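Local coordinates for protein ornithine carbamoyltransferase (Giardia intestinalis, PDB 3GRF) that probably catalyses carbamoyl transfer between carbamoyl phosphate and ornithine, the reaction that links them to citrulline and phosphate in arginine degradation, at residues A[11-16]-A[136-141]; A[19-24]-A[183-188]; A[25-30]-A[317-322]; A[61-66]-A[71-76]; A[145-150]-A[307-312]. One frame throughout, in Å; residues are numbered along the deposited sequence.

Contact 1: residues A[11-16]-A[136-141]; sequences LTISAL and LQMVCD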
# COMPACT_ATOMS: atom_id res chain seq x y z
N LEU A 11 -6.36 23.70 2.57
CA LEU A 11 -4.97 24.01 2.35
C LEU A 11 -4.35 24.64 3.60
O LEU A 11 -3.13 24.58 3.80
CB LEU A 11 -4.82 24.94 1.13
CG LEU A 11 -5.29 24.54 -0.29
CD1 LEU A 11 -4.23 24.94 -1.30
CD2 LEU A 11 -5.61 23.05 -0.51
N THR A 12 -5.21 25.23 4.44
CA THR A 12 -4.84 25.76 5.74
C THR A 12 -6.06 25.58 6.61
O THR A 12 -7.12 25.21 6.10
CB THR A 12 -4.34 27.27 5.68
OG1 THR A 12 -5.42 28.18 5.41
CG2 THR A 12 -3.32 27.47 4.60
N ILE A 13 -5.92 25.81 7.91
CA ILE A 13 -7.04 25.50 8.79
C ILE A 13 -8.15 26.54 8.70
O ILE A 13 -9.31 26.24 9.01
CB ILE A 13 -6.59 25.20 10.25
CG1 ILE A 13 -7.65 24.35 10.95
CG2 ILE A 13 -6.29 26.50 11.04
CD1 ILE A 13 -7.79 22.95 10.39
N SER A 14 -7.83 27.72 8.26
CA SER A 14 -8.70 28.86 8.01
C SER A 14 -9.52 28.67 6.71
O SER A 14 -10.16 29.62 6.24
CB SER A 14 -7.88 30.15 7.98
OG SER A 14 -7.06 30.19 6.82
N ALA A 15 -9.44 27.47 6.13
CA ALA A 15 -10.33 27.04 5.06
C ALA A 15 -11.68 26.75 5.75
O ALA A 15 -12.71 26.67 5.10
CB ALA A 15 -9.78 25.73 4.37
N LEU A 16 -11.64 26.59 7.08
CA LEU A 16 -12.83 26.32 7.89
C LEU A 16 -13.30 27.57 8.64
O LEU A 16 -12.48 28.38 9.10
CB LEU A 16 -12.51 25.24 8.93
CG LEU A 16 -12.02 23.85 8.51
CD1 LEU A 16 -11.67 23.02 9.73
CD2 LEU A 16 -13.11 23.14 7.73
N LEU A 136 -4.24 19.13 9.24
CA LEU A 136 -4.47 17.81 9.87
C LEU A 136 -3.91 17.76 11.28
O LEU A 136 -4.51 17.18 12.20
CB LEU A 136 -3.84 16.70 9.03
CG LEU A 136 -4.48 16.38 7.67
CD1 LEU A 136 -3.55 15.43 6.84
CD2 LEU A 136 -5.82 15.79 7.89
N GLN A 137 -2.75 18.38 11.45
CA GLN A 137 -2.13 18.57 12.76
C GLN A 137 -2.99 19.53 13.55
O GLN A 137 -3.12 19.38 14.75
CB GLN A 137 -0.72 19.19 12.58
CG GLN A 137 0.18 19.24 13.88
CD GLN A 137 0.50 17.85 14.45
OE1 GLN A 137 1.13 17.07 13.80
NE2 GLN A 137 -0.00 17.54 15.64
N MET A 138 -3.58 20.55 12.90
CA MET A 138 -4.31 21.57 13.67
C MET A 138 -5.53 20.93 14.30
O MET A 138 -5.73 21.09 15.49
CB MET A 138 -4.70 22.82 12.86
CG MET A 138 -3.53 23.66 12.40
SD MET A 138 -2.37 24.19 13.71
CE MET A 138 -1.23 22.84 13.74
N VAL A 139 -6.30 20.17 13.54
CA VAL A 139 -7.46 19.49 14.15
C VAL A 139 -7.01 18.54 15.29
O VAL A 139 -7.72 18.36 16.28
CB VAL A 139 -8.25 18.65 13.14
CG1 VAL A 139 -9.55 18.08 13.80
CG2 VAL A 139 -8.56 19.46 11.92
N CYS A 140 -5.81 17.97 15.15
CA CYS A 140 -5.21 17.07 16.13
C CYS A 140 -4.96 17.77 17.43
O CYS A 140 -5.42 17.36 18.48
CB CYS A 140 -3.86 16.57 15.62
SG CYS A 140 -3.13 15.40 16.80
N ASP A 141 -4.20 18.85 17.34
CA ASP A 141 -3.78 19.64 18.51
C ASP A 141 -4.91 20.31 19.28
O ASP A 141 -5.01 20.18 20.49
CB ASP A 141 -2.77 20.66 18.03
CG ASP A 141 -1.52 20.01 17.48
OD1 ASP A 141 -0.74 20.66 16.74
OD2 ASP A 141 -1.31 18.83 17.81

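Contact 2: residues A[19-24]-A[183-188]; sequences KELAYL and ALLGME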
# COMPACT_ATOMS: atom_id res chain seq x y z
N LYS A 19 -17.08 27.43 13.42
CA LYS A 19 -17.97 26.37 13.84
C LYS A 19 -17.61 25.04 13.17
O LYS A 19 -17.84 23.98 13.74
CB LYS A 19 -19.41 26.73 13.50
CG LYS A 19 -20.43 25.70 13.93
CD LYS A 19 -21.53 26.35 14.80
CE LYS A 19 -22.28 25.30 15.70
NZ LYS A 19 -23.55 25.90 16.28
N GLU A 20 -17.10 25.10 11.94
CA GLU A 20 -16.64 23.90 11.27
C GLU A 20 -15.44 23.30 11.98
O GLU A 20 -15.35 22.09 12.10
CB GLU A 20 -16.28 24.19 9.81
CG GLU A 20 -17.53 24.45 9.00
CD GLU A 20 -17.23 24.88 7.60
OE1 GLU A 20 -16.14 25.46 7.35
OE2 GLU A 20 -18.10 24.61 6.75
N LEU A 21 -14.53 24.15 12.44
CA LEU A 21 -13.37 23.66 13.20
C LEU A 21 -13.79 23.04 14.52
O LEU A 21 -13.27 22.02 14.90
CB LEU A 21 -12.38 24.80 13.45
CG LEU A 21 -11.19 24.47 14.35
CD1 LEU A 21 -10.70 23.02 14.02
CD2 LEU A 21 -10.02 25.55 14.21
N ALA A 22 -14.77 23.66 15.20
CA ALA A 22 -15.30 23.14 16.46
C ALA A 22 -16.13 21.87 16.29
O ALA A 22 -16.12 21.02 17.17
CB ALA A 22 -16.13 24.21 17.15
N TYR A 23 -16.85 21.76 15.18
CA TYR A 23 -17.53 20.52 14.80
C TYR A 23 -16.52 19.39 14.53
O TYR A 23 -16.70 18.28 14.98
CB TYR A 23 -18.41 20.77 13.56
CG TYR A 23 -18.96 19.49 12.97
CD1 TYR A 23 -20.14 18.93 13.42
CD2 TYR A 23 -18.28 18.85 11.96
CE1 TYR A 23 -20.63 17.74 12.87
CE2 TYR A 23 -18.76 17.70 11.40
CZ TYR A 23 -19.91 17.14 11.87
OH TYR A 23 -20.33 15.99 11.28
N LEU A 24 -15.43 19.69 13.84
CA LEU A 24 -14.43 18.65 13.50
C LEU A 24 -13.79 18.10 14.75
O LEU A 24 -13.58 16.88 14.85
CB LEU A 24 -13.39 19.21 12.55
CG LEU A 24 -13.40 18.61 11.13
CD1 LEU A 24 -14.70 17.92 10.79
CD2 LEU A 24 -13.10 19.69 10.18
N ALA A 183 -6.92 32.03 16.33
CA ALA A 183 -7.77 33.14 15.92
C ALA A 183 -9.21 32.68 15.72
O ALA A 183 -10.13 33.37 16.14
CB ALA A 183 -7.26 33.68 14.65
N LEU A 184 -9.36 31.54 15.03
CA LEU A 184 -10.63 30.89 14.67
C LEU A 184 -11.41 30.53 15.93
O LEU A 184 -12.62 30.72 16.00
CB LEU A 184 -10.33 29.59 13.85
CG LEU A 184 -10.95 29.35 12.46
CD1 LEU A 184 -11.32 30.66 11.78
CD2 LEU A 184 -9.99 28.55 11.59
N LEU A 185 -10.66 30.00 16.92
CA LEU A 185 -11.26 29.52 18.17
C LEU A 185 -11.35 30.59 19.27
O LEU A 185 -12.00 30.36 20.28
CB LEU A 185 -10.55 28.23 18.66
CG LEU A 185 -10.78 27.00 17.75
CD1 LEU A 185 -9.80 25.91 18.15
CD2 LEU A 185 -12.24 26.39 17.87
N GLY A 186 -10.73 31.75 19.05
CA GLY A 186 -10.89 32.88 19.96
C GLY A 186 -9.97 32.77 21.15
O GLY A 186 -10.30 33.20 22.26
N MET A 187 -8.78 32.22 20.90
CA MET A 187 -7.77 32.07 21.93
C MET A 187 -6.78 33.21 21.90
O MET A 187 -6.46 33.79 20.85
CB MET A 187 -7.03 30.72 21.76
CG MET A 187 -7.92 29.52 21.99
SD MET A 187 -7.41 27.95 21.30
CE MET A 187 -6.10 27.58 22.50
N GLU A 188 -6.28 33.51 23.09
CA GLU A 188 -5.10 34.34 23.23
C GLU A 188 -3.89 33.50 22.77
O GLU A 188 -3.58 32.44 23.33
CB GLU A 188 -4.97 34.81 24.67
CG GLU A 188 -3.72 35.55 24.94
CD GLU A 188 -3.97 36.97 25.38
OE1 GLU A 188 -4.92 37.59 24.84
OE2 GLU A 188 -3.20 37.46 26.26

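Contact 3: residues A[25-30]-A[317-322]; sequences IDRALD and VLDFFL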
# COMPACT_ATOMS: atom_id res chain seq x y z
N ILE A 25 -13.53 18.99 15.72
CA ILE A 25 -12.94 18.66 17.04
C ILE A 25 -13.87 17.71 17.77
O ILE A 25 -13.47 16.63 18.14
CB ILE A 25 -12.62 19.93 17.90
CG1 ILE A 25 -11.34 20.62 17.36
CG2 ILE A 25 -12.42 19.59 19.35
CD1 ILE A 25 -11.30 22.14 17.54
N ASP A 26 -15.12 18.08 17.94
CA ASP A 26 -16.11 17.21 18.58
C ASP A 26 -16.36 15.89 17.84
O ASP A 26 -16.67 14.87 18.47
CB ASP A 26 -17.42 17.97 18.73
CG ASP A 26 -17.32 19.13 19.65
OD1 ASP A 26 -16.51 19.08 20.61
OD2 ASP A 26 -18.05 20.11 19.41
N ARG A 27 -16.27 15.91 16.52
CA ARG A 27 -16.46 14.68 15.75
C ARG A 27 -15.24 13.75 16.02
O ARG A 27 -15.38 12.57 16.31
CB ARG A 27 -16.63 15.03 14.28
CG ARG A 27 -16.91 13.88 13.38
CD ARG A 27 -18.30 14.04 12.88
NE ARG A 27 -18.63 13.05 11.87
CZ ARG A 27 -19.83 12.50 11.75
NH1 ARG A 27 -20.80 12.82 12.60
NH2 ARG A 27 -20.03 11.61 10.81
N ALA A 28 -14.05 14.33 15.96
CA ALA A 28 -12.81 13.58 16.27
C ALA A 28 -12.93 12.96 17.65
O ALA A 28 -12.53 11.83 17.85
CB ALA A 28 -11.60 14.54 16.25
N LEU A 29 -13.42 13.74 18.61
CA LEU A 29 -13.55 13.28 19.99
C LEU A 29 -14.58 12.16 20.10
O LEU A 29 -14.40 11.19 20.85
CB LEU A 29 -13.94 14.45 20.89
CG LEU A 29 -12.87 15.44 21.30
CD1 LEU A 29 -13.57 16.60 21.98
CD2 LEU A 29 -11.84 14.74 22.21
N ASP A 30 -15.65 12.28 19.33
CA ASP A 30 -16.67 11.20 19.39
C ASP A 30 -16.22 9.96 18.66
O ASP A 30 -16.60 8.86 19.03
CB ASP A 30 -18.02 11.63 18.85
CG ASP A 30 -19.09 10.55 19.07
OD1 ASP A 30 -19.69 10.08 18.10
OD2 ASP A 30 -19.30 10.15 20.23
N VAL A 317 -11.63 14.79 9.67
CA VAL A 317 -11.45 15.58 8.48
C VAL A 317 -11.84 14.90 7.16
O VAL A 317 -12.52 15.50 6.32
CB VAL A 317 -9.99 16.04 8.38
CG1 VAL A 317 -9.78 16.72 7.09
CG2 VAL A 317 -9.66 16.94 9.59
N LEU A 318 -11.39 13.66 6.97
CA LEU A 318 -11.71 12.84 5.79
C LEU A 318 -13.22 12.65 5.72
O LEU A 318 -13.82 12.89 4.73
CB LEU A 318 -10.98 11.49 5.84
CG LEU A 318 -9.43 11.66 5.72
CD1 LEU A 318 -8.62 10.41 6.07
CD2 LEU A 318 -9.04 12.15 4.32
N ASP A 319 -13.84 12.25 6.81
CA ASP A 319 -15.28 12.04 6.83
C ASP A 319 -16.03 13.26 6.36
O ASP A 319 -16.87 13.19 5.47
CB ASP A 319 -15.74 11.68 8.24
CG ASP A 319 -17.22 11.38 8.28
OD1 ASP A 319 -17.58 10.31 7.75
OD2 ASP A 319 -18.00 12.22 8.79
N PHE A 320 -15.71 14.39 6.97
CA PHE A 320 -16.31 15.65 6.63
C PHE A 320 -16.11 16.03 5.18
O PHE A 320 -17.04 16.49 4.55
CB PHE A 320 -15.70 16.72 7.53
CG PHE A 320 -16.36 18.05 7.46
CD1 PHE A 320 -17.66 18.22 7.91
CD2 PHE A 320 -15.67 19.16 7.00
CE1 PHE A 320 -18.25 19.47 7.90
CE2 PHE A 320 -16.25 20.40 6.98
CZ PHE A 320 -17.54 20.55 7.43
N PHE A 321 -14.90 15.91 4.63
CA PHE A 321 -14.73 16.34 3.23
C PHE A 321 -15.32 15.36 2.24
O PHE A 321 -15.72 15.74 1.15
CB PHE A 321 -13.26 16.71 2.91
CG PHE A 321 -12.89 18.11 3.37
CD1 PHE A 321 -13.00 19.19 2.51
CD2 PHE A 321 -12.55 18.36 4.69
CE1 PHE A 321 -12.69 20.48 2.94
CE2 PHE A 321 -12.27 19.65 5.14
CZ PHE A 321 -12.36 20.72 4.26
N LEU A 322 -15.41 14.10 2.67
CA LEU A 322 -16.04 13.03 1.92
C LEU A 322 -17.55 13.35 1.70
O LEU A 322 -18.11 13.02 0.65
CB LEU A 322 -15.90 11.70 2.67
CG LEU A 322 -15.13 10.54 1.96
CD1 LEU A 322 -14.30 11.08 0.80
CD2 LEU A 322 -14.26 9.81 2.97

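Contact 4: residues A[61-66]-A[71-76]; sequences SLETAM and GHAIYY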
# COMPACT_ATOMS: atom_id res chain seq x y z
N SER A 61 -1.51 7.62 10.20
CA SER A 61 -2.82 8.11 10.71
C SER A 61 -3.86 8.14 9.59
O SER A 61 -5.04 7.85 9.80
CB SER A 61 -2.69 9.50 11.39
OG SER A 61 -2.21 10.48 10.49
N LEU A 62 -3.40 8.52 8.40
CA LEU A 62 -4.21 8.61 7.18
C LEU A 62 -4.71 7.24 6.72
O LEU A 62 -5.90 7.07 6.46
CB LEU A 62 -3.35 9.25 6.05
CG LEU A 62 -3.67 10.68 5.62
CD1 LEU A 62 -4.52 11.44 6.63
CD2 LEU A 62 -2.49 11.49 5.13
N GLU A 63 -3.78 6.27 6.63
CA GLU A 63 -4.05 4.94 6.14
C GLU A 63 -4.96 4.20 7.17
O GLU A 63 -5.93 3.54 6.80
CB GLU A 63 -2.71 4.19 5.89
CG GLU A 63 -2.63 3.54 4.49
CD GLU A 63 -1.26 3.04 4.07
OE1 GLU A 63 -0.26 3.82 4.14
OE2 GLU A 63 -1.19 1.89 3.61
N THR A 64 -4.65 4.36 8.46
CA THR A 64 -5.45 3.80 9.54
C THR A 64 -6.83 4.44 9.63
O THR A 64 -7.83 3.73 9.89
CB THR A 64 -4.69 3.93 10.89
OG1 THR A 64 -3.43 3.33 10.75
CG2 THR A 64 -5.43 3.15 12.04
N ALA A 65 -6.89 5.76 9.41
CA ALA A 65 -8.17 6.50 9.50
C ALA A 65 -9.12 5.90 8.51
O ALA A 65 -10.27 5.62 8.87
CB ALA A 65 -7.99 8.00 9.26
N MET A 66 -8.65 5.62 7.30
CA MET A 66 -9.55 5.11 6.26
C MET A 66 -10.03 3.73 6.56
O MET A 66 -11.19 3.44 6.37
CB MET A 66 -8.94 5.15 4.85
CG MET A 66 -8.67 6.57 4.30
SD MET A 66 -10.16 7.56 3.98
CE MET A 66 -10.90 6.55 2.73
N GLY A 71 -12.83 2.24 4.46
CA GLY A 71 -12.46 2.55 3.09
C GLY A 71 -10.98 2.23 3.01
O GLY A 71 -10.49 1.35 3.74
N HIS A 72 -10.27 2.93 2.13
CA HIS A 72 -8.85 2.56 1.83
C HIS A 72 -8.09 3.79 1.39
O HIS A 72 -8.65 4.63 0.71
CB HIS A 72 -8.79 1.54 0.69
CG HIS A 72 -7.41 1.00 0.47
ND1 HIS A 72 -6.68 1.25 -0.67
CD2 HIS A 72 -6.60 0.29 1.28
CE1 HIS A 72 -5.49 0.70 -0.56
NE2 HIS A 72 -5.41 0.10 0.61
N ALA A 73 -6.80 3.87 1.77
CA ALA A 73 -5.91 4.93 1.30
C ALA A 73 -4.83 4.32 0.44
O ALA A 73 -4.20 3.32 0.82
CB ALA A 73 -5.25 5.66 2.50
N ILE A 74 -4.61 4.96 -0.71
CA ILE A 74 -3.52 4.63 -1.60
C ILE A 74 -2.31 5.47 -1.18
O ILE A 74 -2.32 6.69 -1.25
CB ILE A 74 -3.86 4.98 -3.03
CG1 ILE A 74 -5.03 4.12 -3.52
CG2 ILE A 74 -2.64 4.74 -3.93
CD1 ILE A 74 -5.55 4.50 -4.94
N TYR A 75 -1.27 4.81 -0.74
CA TYR A 75 -0.07 5.50 -0.42
C TYR A 75 0.70 5.74 -1.75
O TYR A 75 1.23 4.81 -2.40
CB TYR A 75 0.73 4.70 0.60
CG TYR A 75 2.13 5.21 0.70
CD1 TYR A 75 2.39 6.47 1.23
CD2 TYR A 75 3.21 4.45 0.24
CE1 TYR A 75 3.69 6.98 1.30
CE2 TYR A 75 4.52 4.94 0.29
CZ TYR A 75 4.75 6.21 0.83
OH TYR A 75 6.04 6.72 0.92
N TYR A 76 0.69 7.04 -2.23
CA TYR A 76 1.38 7.30 -3.50
C TYR A 76 2.67 8.11 -3.32
O TYR A 76 2.64 9.33 -3.22
CB TYR A 76 0.43 7.95 -4.49
CG TYR A 76 0.83 7.72 -5.93
CD1 TYR A 76 0.07 6.98 -6.83
CD2 TYR A 76 2.03 8.30 -6.39
CE1 TYR A 76 0.50 6.81 -8.15
CE2 TYR A 76 2.47 8.13 -7.70
CZ TYR A 76 1.71 7.38 -8.57
OH TYR A 76 2.14 7.22 -9.87
O HOH W 1 -6.31 2.38 4.24
O HOH W 2 -2.52 0.86 1.29

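Contact 5: residues A[145-150]-A[307-312]; sequences IKEKFT and AGNRLH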
# COMPACT_ATOMS: atom_id res chain seq x y z
N ILE A 145 -6.02 19.60 23.04
CA ILE A 145 -6.22 20.64 24.05
C ILE A 145 -7.64 20.48 24.66
O ILE A 145 -7.77 20.42 25.88
CB ILE A 145 -5.98 22.06 23.46
CG1 ILE A 145 -4.48 22.29 23.22
CG2 ILE A 145 -6.53 23.20 24.37
CD1 ILE A 145 -4.16 23.43 22.19
N LYS A 146 -8.69 20.35 23.85
CA LYS A 146 -10.04 20.20 24.44
C LYS A 146 -10.20 18.96 25.30
O LYS A 146 -10.87 18.99 26.34
CB LYS A 146 -11.16 20.18 23.37
CG LYS A 146 -12.54 19.74 24.00
CD LYS A 146 -13.69 20.16 23.09
CE LYS A 146 -15.03 19.97 23.78
NZ LYS A 146 -16.05 20.25 22.72
N GLU A 147 -9.67 17.86 24.80
CA GLU A 147 -9.63 16.57 25.48
C GLU A 147 -8.95 16.64 26.83
O GLU A 147 -9.51 16.23 27.82
CB GLU A 147 -8.83 15.59 24.63
CG GLU A 147 -9.01 14.16 25.06
CD GLU A 147 -8.24 13.21 24.19
OE1 GLU A 147 -7.08 13.52 23.86
OE2 GLU A 147 -8.77 12.14 23.86
N LYS A 148 -7.71 17.11 26.84
CA LYS A 148 -6.96 17.23 28.09
C LYS A 148 -7.65 18.10 29.15
O LYS A 148 -7.87 17.65 30.26
CB LYS A 148 -5.52 17.73 27.84
CG LYS A 148 -4.71 16.74 27.08
CD LYS A 148 -4.55 15.43 27.87
CE LYS A 148 -4.29 14.24 26.92
NZ LYS A 148 -4.19 12.94 27.65
N PHE A 149 -7.99 19.34 28.78
CA PHE A 149 -8.59 20.28 29.73
C PHE A 149 -9.98 19.87 30.20
O PHE A 149 -10.33 20.09 31.35
CB PHE A 149 -8.55 21.69 29.15
CG PHE A 149 -7.18 22.29 29.19
CD1 PHE A 149 -6.48 22.54 28.02
CD2 PHE A 149 -6.56 22.58 30.41
CE1 PHE A 149 -5.19 23.11 28.05
CE2 PHE A 149 -5.28 23.14 30.45
CZ PHE A 149 -4.58 23.41 29.27
N THR A 150 -10.75 19.22 29.33
CA THR A 150 -12.09 18.72 29.70
C THR A 150 -12.02 17.64 30.78
O THR A 150 -12.90 17.57 31.65
CB THR A 150 -12.86 18.20 28.47
OG1 THR A 150 -13.24 19.31 27.66
CG2 THR A 150 -14.11 17.45 28.86
N ALA A 307 0.08 12.80 19.41
CA ALA A 307 0.48 12.24 18.11
C ALA A 307 -0.48 11.13 17.71
O ALA A 307 -0.82 11.00 16.55
CB ALA A 307 1.90 11.69 18.15
N GLY A 308 -0.95 10.35 18.68
CA GLY A 308 -1.98 9.37 18.44
C GLY A 308 -3.29 9.97 17.96
O GLY A 308 -4.06 9.30 17.23
N ASN A 309 -3.55 11.21 18.40
CA ASN A 309 -4.77 11.96 18.03
C ASN A 309 -4.77 12.41 16.57
O ASN A 309 -5.79 12.83 16.03
CB ASN A 309 -4.97 13.17 18.97
CG ASN A 309 -5.55 12.77 20.32
OD1 ASN A 309 -6.26 11.77 20.44
ND2 ASN A 309 -5.28 13.57 21.34
N ARG A 310 -3.63 12.29 15.89
CA ARG A 310 -3.57 12.44 14.44
C ARG A 310 -4.57 11.52 13.79
O ARG A 310 -5.21 11.90 12.80
CB ARG A 310 -2.16 12.18 13.87
CG ARG A 310 -1.12 13.28 14.17
CD ARG A 310 -1.57 14.66 13.61
NE ARG A 310 -1.57 14.59 12.14
CZ ARG A 310 -0.48 14.65 11.36
NH1 ARG A 310 0.72 14.88 11.87
NH2 ARG A 310 -0.60 14.51 10.05
N LEU A 311 -4.73 10.33 14.37
CA LEU A 311 -5.63 9.30 13.83
C LEU A 311 -7.06 9.80 13.84
O LEU A 311 -7.72 9.87 12.81
CB LEU A 311 -5.48 7.95 14.59
CG LEU A 311 -6.61 6.90 14.33
CD1 LEU A 311 -6.74 6.51 12.84
CD2 LEU A 311 -6.58 5.70 15.21
N HIS A 312 -7.57 10.10 15.03
CA HIS A 312 -8.97 10.47 15.16
C HIS A 312 -9.30 11.82 14.49
O HIS A 312 -10.36 12.01 13.94
CB HIS A 312 -9.30 10.52 16.65
CG HIS A 312 -8.77 9.35 17.41
ND1 HIS A 312 -9.21 8.06 17.19
CD2 HIS A 312 -7.80 9.26 18.35
CE1 HIS A 312 -8.56 7.24 17.99
NE2 HIS A 312 -7.70 7.94 18.71

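Contact 1: residues A[11-16]-A[136-141]
Ile-13 lies on Met-138 and Val-139 of helix 135-151, and the shortest polar bond beside this packing ties one helix turn together: Gln-137 NE2 to Asp-141 OD2, 2.8 Å. OD2 is met on its syn side but 32° out of the carboxylate plane, the oxygen itself lying in the amide plane of Gln-137, while Asp-141 OD1 takes a hydrogen bond with Tyr-239 OH. Across the contact itself everything is hydrocarbon. Ile-13 CG1 swings away from the backbone N (chi1 -157°) and comes down on Met-138 CB at 3.8 Å. Its CD1 then reaches over to Val-139 CG2 at 3.9 Å, the two side chains crossing at about a right angle. Met-138 CG lies under Ile-13 CB at 4.0 Å, but the rest of the side chain turns away; Met-138 also packs on Leu-178 and Asp-177 of helix 173-185. Leu-16 N closes the short 3-10 turn on Ile-13 O at 3.0 Å. The N-terminal loop is thus seated on the helix that leads from one domain to the other. The two segments therefore cohere by dispersion and burial, while Ile-13 N bonds to Asp-177 OD1 instead.

Contact 2: residues A[19-24]-A[183-188]
Leu-21 fits one methyl into the corner made by Leu-184 and Leu-185, the last two leucines of helix 173-185, and the contact across the segments is purely apolar. Leu-21 CD2 stands 4.0 Å from Leu-184 CD2, methyl against methyl, and 3.9 Å from Leu-185 CG. The Leu-185 side chain lies across that of Leu-21 at about a right angle, so that both of its branches are used: CD1 touches Leu-21 CD2, and CD2 comes to 4.1 Å from Leu-21 CG. An extended first torsion in Leu-21 (chi1 174°) carries its fork outward from helix 18-33 into this corner.

Polar bonds act within each partner. Helix 173-185 ends in a Schellman motif in which Gly-186 takes positive phi (82°), Met-187 N returns to Cys-182 O, and Gly-186 N makes a weak 3.4 Å bond to Ala-183 O. On the other helix, Glu-20 binds Cys-17 N with OE1 and pairs with Arg-8 through OE2.

The Schellman turn sends the chain from helix 173-185 into strand 188-192 of the five-stranded parallel sheet, a step also bridged by the disulfide Cys-182 to Cys-189. Helix 203-216 covers Leu-184, and Phe-142 of helix 135-151 packs on Leu-185. Leu-21 thus lies where the first helix of the carbamoyl-phosphate-binding half meets the ornithine-binding half.

Contact 3: residues A[25-30]-A[317-322]
The guanidinium of Arg-27 meets the carboxylate of Asp-319 at its edge, with Asp-319 CG in its plane and the two planes 24° apart. Both edge nitrogens turn to a single oxygen. Arg-27 NH2 lies 2.9 Å from Asp-319 OD2 and carries the salt bridge, while Arg-27 NE adds a weak bond to the same OD2 at 3.3 Å. The fit is skewed: the NH2 stands above the carboxylate plane, 41° out of it, and OD1 is left to form a second salt bridge with Arg-41 NE. The two arginines therefore converge on one buried aspartate, whose negative charge they probably share.

Helix 303-322 is the last of the chain, and in the transcarbamoylase fold it crosses back from the ornithine-binding half to pack on the carbamoyl-phosphate-binding half, where helix 18-33 receives it. Asp-319 extends directly from its helix, CG opposite the backbone N (chi1 -177°), and Arg-27 bends at its second torsion to bring its charged end across the aspartate, the two side chains meeting at about a right angle. Tyr-38 touches the arginine, and Met-31, one turn beyond Arg-27 on helix 18-33, packs against the aspartate. On the same pair of helices, the Phe-320 side chain rests on Leu-24.

Contact 4: residues A[61-66]-A[71-76]
Met-66 and Gly-71 close the turn between helix 56-69 and strand 72-77: Gly-71 N gives a 2.8 Å bond to Met-66 O, nearly straight at the hydrogen (165°) although the donor stands above the carbonyl plane. This end is the tight one. The Met-66 side chain is bent at both later torsions and folds back over the strand, its CE 3.6 Å from His-72 O and its CG 4.0 Å from Ala-73 CB. The same Ala-73 methyl presses on the helix backbone at Glu-63 CA, 3.9 Å away.

Toward the other flank direct contact thins to the Glu-63 side chain against Ala-73 and Tyr-75 CB, and two waters bridge helix to strand. One donates to Glu-63 O (2.8 Å) and accepts from Ala-73 N (2.9 Å); a second donates to Glu-63 OE2 (2.9 Å) and to Ala-73 O (3.0 Å). Glu-63 OE1 forms a salt bridge with Arg-59, whose cation also meets the Tyr-75 ring. Carboxylate and ring planes are 5° apart, but OE1 approaches obliquely, so this is no stack.

Helix and strand run roughly antiparallel (152°), as expected for the second half of the beta-alpha-beta unit that begins with strand 46-51. His-72 binds a nickel ion together with His-72 of both neighbouring subunits. His-72, Ile-74 and Tyr-76 pair with strand 46-51; Ala-73 N and O instead take water, and Glu-63 probably balances Arg-59.

Contact 5: residues A[145-150]-A[307-312]
Glu-147 leaves helix 135-151 fully stretched, trans about its first side-chain bond (chi1 -166°) and straight beyond it, while the first torsion of Asn-309 turns the amide away from its own carbonyl carbon and points it back from helix 303-322. Together the two side chains span the 10.0 Å between Glu-147 CA and Asn-309 CA. Their ends join in one hydrogen bond, Asn-309 ND2 to Glu-147 OE1, 3.1 Å long and fairly straight at 156°. The oxygen is approached on its syn side, but the donor stands 29° out of the carboxylate plane, and the two flat groups are turned well against each other.

Neighbours fix both flat groups. Lys-32 NZ forms a salt bridge with Glu-147 OE2 and a hydrogen bond with Asn-309 OD1, so one ammonium clasps the second oxygen of the carboxylate and the amide oxygen together. Asn-309 ND2 also binds Thr-144 OG1, about one turn before Glu-147, and is thus shared between two acceptors of the same helix. The partner helix is kinked here: Leu-311 N reaches only three residues back, to Gly-308 O, at 3.1 Å.

Helix 18-33 flanks the bond with Lys-32 and Leu-29, the latter touching the Glu-147 side chain. Cys-140 and Met-143 of helix 135-151 pack on Asn-309. On the far side Leu-311 packs on Thr-64 and Ala-65 of helix 56-69, and Arg-310 meets Met-100 of a neighbouring subunit.

Contacts 1 and 2 are buried and apolar; contact 2 joins the two halves of the chain, whereas contact 1 lies within the first. Contacts 3 and 5 are only partly buried and rely on charged or amide groups joined at their ends. Four contacts share a bundle: helix 18-33 serves contacts 2 and 3, helix 135-151 contacts 1 and 5, and helix 303-322 contacts 3 and 5, which the Asp-26 to Lys-146 salt bridge also connects. Val-139 of contact 1 packs on Val-317 of contact 3. Contact 4, also buried, is local, water-bridged and at the subunit interface, about 26 Å from contact 2 between centres, yet Leu-318 of contact 3 reaches its helix.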